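Local coordinates for protein adenylyltransferase MntA (Aphanizomenon flos-aquae 2012/KM1/D3, PDB 7AE2), which neutralises the toxin HepT by transferring two AMP units in succession from ATP to one of its tyrosines, with magnesium as cofactor, at residues L96-V101 with D117-R122. Numbering follows the deposited sequence.
Sequences LIAHFV and DKFQQR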
# COMPACT_ATOMS: atom_id res chain seq x y z
N LEU B 96 -15.11 5.37 18.88
CA LEU B 96 -15.97 5.32 17.71
C LEU B 96 -15.86 3.98 17.00
O LEU B 96 -16.87 3.40 16.59
CB LEU B 96 -15.63 6.48 16.77
CG LEU B 96 -16.73 6.88 15.80
CD1 LEU B 96 -17.99 7.29 16.56
CD2 LEU B 96 -16.24 8.01 14.92
N ILE B 97 -14.63 3.47 16.82
CA ILE B 97 -14.47 2.18 16.15
C ILE B 97 -15.08 1.06 16.98
O ILE B 97 -15.72 0.14 16.44
CB ILE B 97 -12.98 1.91 15.85
N ALA B 98 -14.91 1.10 18.30
CA ALA B 98 -15.48 0.06 19.15
C ALA B 98 -17.00 0.05 19.09
O ALA B 98 -17.63 -1.01 19.22
CB ALA B 98 -15.00 0.22 20.59
N HIS B 99 -17.61 1.22 18.87
CA HIS B 99 -19.06 1.30 18.79
C HIS B 99 -19.59 0.54 17.58
O HIS B 99 -20.51 -0.28 17.70
CB HIS B 99 -19.50 2.77 18.73
CG HIS B 99 -20.93 2.96 18.36
ND1 HIS B 99 -21.96 2.73 19.25
CD2 HIS B 99 -21.52 3.33 17.20
CE1 HIS B 99 -23.12 2.97 18.66
NE2 HIS B 99 -22.88 3.34 17.41
N PHE B 100 -19.01 0.79 16.40
CA PHE B 100 -19.51 0.15 15.19
C PHE B 100 -19.14 -1.33 15.13
O PHE B 100 -19.86 -2.12 14.51
CB PHE B 100 -18.99 0.88 13.95
CG PHE B 100 -19.56 2.27 13.80
CD1 PHE B 100 -20.83 2.46 13.28
CD2 PHE B 100 -18.82 3.38 14.17
CE1 PHE B 100 -21.36 3.73 13.14
CE2 PHE B 100 -19.34 4.66 14.03
CZ PHE B 100 -20.61 4.83 13.52
N VAL B 101 -18.03 -1.72 15.77
CA VAL B 101 -17.71 -3.14 15.86
C VAL B 101 -18.73 -3.86 16.73
O VAL B 101 -19.15 -4.98 16.41
CB VAL B 101 -16.27 -3.32 16.39
CG1 VAL B 101 -16.01 -4.78 16.75
CG2 VAL B 101 -15.26 -2.85 15.35
N ASP B 117 -21.21 -9.87 24.68
CA ASP B 117 -22.25 -9.08 25.35
C ASP B 117 -21.63 -8.07 26.31
O ASP B 117 -22.03 -6.90 26.33
CB ASP B 117 -23.21 -10.01 26.09
CG ASP B 117 -24.06 -10.84 25.15
OD1 ASP B 117 -24.25 -10.42 23.99
OD2 ASP B 117 -24.55 -11.91 25.57
N LYS B 118 -20.65 -8.51 27.11
CA LYS B 118 -19.96 -7.58 28.00
C LYS B 118 -19.22 -6.51 27.21
O LYS B 118 -19.04 -5.39 27.70
CB LYS B 118 -18.99 -8.34 28.91
N PHE B 119 -18.77 -6.84 25.99
CA PHE B 119 -18.12 -5.84 25.15
C PHE B 119 -19.12 -4.82 24.62
O PHE B 119 -18.86 -3.62 24.64
CB PHE B 119 -17.39 -6.54 24.00
CG PHE B 119 -16.93 -5.60 22.92
CD1 PHE B 119 -15.89 -4.72 23.14
CD2 PHE B 119 -17.53 -5.62 21.68
CE1 PHE B 119 -15.47 -3.86 22.14
CE2 PHE B 119 -17.12 -4.77 20.67
CZ PHE B 119 -16.08 -3.89 20.91
N GLN B 120 -20.28 -5.29 24.16
CA GLN B 120 -21.29 -4.38 23.62
C GLN B 120 -21.81 -3.44 24.70
O GLN B 120 -21.97 -2.24 24.46
CB GLN B 120 -22.44 -5.18 23.00
CG GLN B 120 -22.08 -5.88 21.70
CD GLN B 120 -23.24 -6.66 21.12
OE1 GLN B 120 -23.89 -7.43 21.82
NE2 GLN B 120 -23.50 -6.46 19.84
N GLN B 121 -22.08 -3.96 25.90
CA GLN B 121 -22.57 -3.12 26.98
C GLN B 121 -21.54 -2.08 27.39
O GLN B 121 -21.90 -1.03 27.95
CB GLN B 121 -22.95 -3.98 28.19
CG GLN B 121 -24.02 -5.02 27.91
CD GLN B 121 -25.33 -4.40 27.46
OE1 GLN B 121 -25.92 -3.59 28.17
NE2 GLN B 121 -25.78 -4.78 26.27
N ARG B 122 -20.26 -2.34 27.13
CA ARG B 122 -19.19 -1.47 27.58
C ARG B 122 -18.85 -0.36 26.59
O ARG B 122 -18.42 0.72 27.01
CB ARG B 122 -17.93 -2.31 27.87
CG ARG B 122 -16.77 -1.53 28.46
CD ARG B 122 -15.66 -2.46 28.94
NE ARG B 122 -15.11 -3.29 27.86
CZ ARG B 122 -15.39 -4.58 27.70
NH1 ARG B 122 -16.20 -5.20 28.55
NH2 ARG B 122 -14.85 -5.26 26.70
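Phe119 reaches from helix 115-123 to helix 95-104 and, by way of its ring, makes every close contact between 96-101 and 117-122. Its CG stands anti to the backbone N (chi1 167°), which sends the ring out to the neighbouring helix. There Phe119 CZ lies 3.7 Å from Ala98 O. The same Phe119 CZ is 4.3 Å from Ala98 CB. Phe119 CE2 meets Val101 CG1 at 4.1 Å. Both neighbours approach the ring obliquely, and the Val101 and Phe119 side chains cross at about a right angle. Leu90 touches both of them, and strand 25-31 also packs here, with Met27 against Phe119 and Val29 and Phe31 against Val101. This is the nucleotidyltransferase fold of the polymerase beta type, and here the two helices are joined through strand 106-110, an outermost strand of the sheet within this chain. The side chain of Val101 is about 8 Å from that of Asp46, probably a magnesium ligand, as in related enzymes. Outward from the ring the packing gives way to the polar, exposed side of helix 115-123: Arg122 brings NH2 to the ring edge, in its plane. Gln120 NE2 stays 5.7 Å from Val101 O, yet hydrogen-bonds to Ala102 O, one residue further along.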